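Long-range contact in enzyme subtilase SubTY from Bacillus sp. TY145 (Bacillus sp., PDB 5FFN), which probably hydrolyses peptide bonds in proteins as a subtilisin-like serine endopeptidase that carries bound calcium and sodium ions: residues A46-E50 / Q97-W101. Numbering follows the deposited sequence.
Sequences AGSAE and QAKLW
Leu100 is gripped at both backbone polar atoms by segment 46-50, its N donating to Ser48 O (2.9 Å) and its O accepting from Glu50 N (2.8 Å), so that Ala49 and Leu100 form a parallel bridge. Glu50 N lies in the carbonyl plane of Leu100, and Ala49 CA adds a CA-H...O contact to the same oxygen. On their shared face Ala49 CB meets Leu100 CD2 at 4.4 Å, and Leu100 also packs on Val33 and on Leu81 of helix 72-81. Beside this bridge the side chains of Lys99 and Glu50 cross at about a right angle, the carboxylate lying against Lys99 CG (3.5 Å from Glu50 OE2). Bent at chi2 (-63°), Lys99 runs back past Ser48 O and brings NZ to Gly47 O (3.1 Å), above that carbonyl's plane. Lys99 NZ stands 4.6 Å from Glu50 OE2, and one water joins them; a second donates to Glu50 OE1 and, in the Trp101 ring plane, accepts from NE1, 2.8 Å from the water oxygen. Glu50 OE1 also forms a salt bridge with Lys30 of strand 29-35. An alanine in place of Lys99 would probably leave Gly47 O without its ammonium donor and the water at Glu50 OE2 without its lysine partner. Strand 49-54 thus joins 99-104 in the mostly parallel sheet of the subtilisin fold, and two lysines, one paired directly and one through water, probably keep Glu50 ionised.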
ATOM      1  N   ALA A  46      11.342 -12.226  12.392  1.00 21.39           N
ATOM      2  CA  ALA A  46      12.399 -13.186  12.280  1.00 20.89           C
ATOM      3  C   ALA A  46      11.885 -14.496  11.780  1.00 20.46           C
ATOM      4  O   ALA A  46      10.859 -14.975  12.243  1.00 21.65           O
ATOM      5  CB  ALA A  46      13.117 -13.346  13.625  1.00 21.03           C
ATOM      6  N   GLY A  47      12.597 -15.051  10.807  1.00 20.66           N
ATOM      7  CA  GLY A  47      12.293 -16.353  10.230  1.00 21.61           C
ATOM      8  C   GLY A  47      11.190 -16.339   9.192  1.00 21.41           C
ATOM      9  O   GLY A  47      10.906 -17.370   8.545  1.00 22.92           O
ATOM     10  N   SER A  48      10.607 -15.172   8.952  1.00 22.35           N
ATOM     11  CA  SER A  48       9.537 -15.078   7.945  1.00 22.39           C
ATOM     12  C   SER A  48      10.045 -14.910   6.525  1.00 21.93           C
ATOM     13  O   SER A  48       9.399 -15.368   5.584  1.00 21.52           O
ATOM     14  CB  SER A  48       8.558 -13.942   8.279  0.50 22.73           C
ATOM     15  OG  SER A  48       9.169 -12.653   8.258  0.50 23.81           O
ATOM     16  N   ALA A  49      11.212 -14.300   6.366  1.00 21.60           N
ATOM     17  CA  ALA A  49      11.729 -14.003   5.020  1.00 22.41           C
ATOM     18  C   ALA A  49      12.271 -15.228   4.330  1.00 22.56           C
ATOM     19  O   ALA A  49      13.328 -15.738   4.724  1.00 24.99           O
ATOM     20  CB  ALA A  49      12.798 -12.919   5.094  1.00 22.68           C
ATOM     21  N   GLU A  50      11.584 -15.703   3.310  1.00 20.86           N
ATOM     22  CA  GLU A  50      12.081 -16.768   2.465  1.00 21.54           C
ATOM     23  C   GLU A  50      12.831 -16.294   1.237  1.00 20.80           C
ATOM     24  O   GLU A  50      13.536 -17.085   0.594  1.00 21.75           O
ATOM     25  CB  GLU A  50      10.953 -17.730   2.058  1.00 22.06           C
ATOM     26  CG  GLU A  50      10.531 -18.543   3.275  1.00 24.63           C
ATOM     27  CD  GLU A  50       9.497 -19.612   3.039  1.00 27.89           C
ATOM     28  OE1 GLU A  50       8.796 -19.576   2.002  1.00 23.10           O
ATOM     29  OE2 GLU A  50       9.411 -20.506   3.944  1.00 28.79           O
ATOM     30  N   GLN A  97       1.444 -16.314  10.111  1.00 17.55           N
ATOM     31  CA  GLN A  97       2.035 -17.542   9.583  1.00 17.86           C
ATOM     32  C   GLN A  97       2.404 -17.487   8.108  1.00 17.23           C
ATOM     33  O   GLN A  97       2.968 -18.458   7.590  1.00 16.63           O
ATOM     34  CB  GLN A  97       1.168 -18.793   9.908  1.00 17.75           C
ATOM     35  CG  GLN A  97       1.368 -19.277  11.365  1.00 21.46           C
ATOM     36  CD  GLN A  97       0.652 -18.434  12.396  1.00 21.94           C
ATOM     37  OE1 GLN A  97      -0.565 -18.456  12.435  1.00 26.69           O
ATOM     38  NE2 GLN A  97       1.398 -17.701  13.255  1.00 24.78           N
ATOM     39  N   ALA A  98       2.077 -16.378   7.412  1.00 15.84           N
ATOM     40  CA  ALA A  98       2.500 -16.231   6.000  1.00 16.26           C
ATOM     41  C   ALA A  98       4.012 -16.024   5.965  1.00 15.73           C
ATOM     42  O   ALA A  98       4.613 -15.613   6.961  1.00 17.25           O
ATOM     43  CB  ALA A  98       1.773 -15.053   5.311  1.00 15.94           C
ATOM     44  N   LYS A  99       4.606 -16.311   4.820  1.00 16.57           N
ATOM     45  CA  LYS A  99       6.028 -16.069   4.606  1.00 15.99           C
ATOM     46  C   LYS A  99       6.226 -14.833   3.717  1.00 15.62           C
ATOM     47  O   LYS A  99       5.363 -14.473   2.947  1.00 14.86           O
ATOM     48  CB  LYS A  99       6.691 -17.278   4.003  1.00 16.20           C
ATOM     49  CG  LYS A  99       6.807 -18.448   4.994  1.00 18.15           C
ATOM     50  CD  LYS A  99       7.661 -18.167   6.217  1.00 21.26           C
ATOM     51  CE  LYS A  99       7.630 -19.439   7.131  1.00 21.69           C
ATOM     52  NZ  LYS A  99       8.549 -19.297   8.301  1.00 22.27           N
ATOM     53  N   LEU A 100       7.412 -14.257   3.843  1.00 15.68           N
ATOM     54  CA  LEU A 100       7.737 -12.964   3.252  1.00 16.05           C
ATOM     55  C   LEU A 100       8.727 -13.133   2.108  1.00 16.05           C
ATOM     56  O   LEU A 100       9.737 -13.843   2.218  1.00 17.65           O
ATOM     57  CB  LEU A 100       8.225 -12.002   4.336  1.00 15.88           C
ATOM     58  CG  LEU A 100       8.874 -10.691   3.901  1.00 16.98           C
ATOM     59  CD1 LEU A 100       7.830  -9.738   3.279  1.00 17.91           C
ATOM     60  CD2 LEU A 100       9.536  -9.985   5.031  1.00 17.74           C
ATOM     61  N   TRP A 101       8.420 -12.502   0.975  1.00 15.60           N
ATOM     62  CA  TRP A 101       9.427 -12.278  -0.052  1.00 15.34           C
ATOM     63  C   TRP A 101       9.711 -10.759  -0.029  1.00 16.13           C
ATOM     64  O   TRP A 101       8.882  -9.936  -0.476  1.00 14.93           O
ATOM     65  CB  TRP A 101       8.993 -12.749  -1.421  1.00 14.91           C
ATOM     66  CG  TRP A 101       8.759 -14.264  -1.664  1.00 13.50           C
ATOM     67  CD1 TRP A 101       8.907 -15.277  -0.760  1.00 14.35           C
ATOM     68  CD2 TRP A 101       8.409 -14.878  -2.899  1.00 15.49           C
ATOM     69  NE1 TRP A 101       8.664 -16.488  -1.355  1.00 14.31           N
ATOM     70  CE2 TRP A 101       8.362 -16.281  -2.673  1.00 14.23           C
ATOM     71  CE3 TRP A 101       8.130 -14.394  -4.198  1.00 14.19           C
ATOM     72  CZ2 TRP A 101       8.014 -17.177  -3.656  1.00 13.06           C
ATOM     73  CZ3 TRP A 101       7.799 -15.301  -5.178  1.00 14.96           C
ATOM     74  CH2 TRP A 101       7.767 -16.698  -4.905  1.00 14.13           C
TER
HETATM   75  O   HOH W   1       9.258 -19.083  -0.474  1.00 18.00           O
HETATM   76  O   HOH W   2      10.592 -20.116   6.444  1.00 29.74           O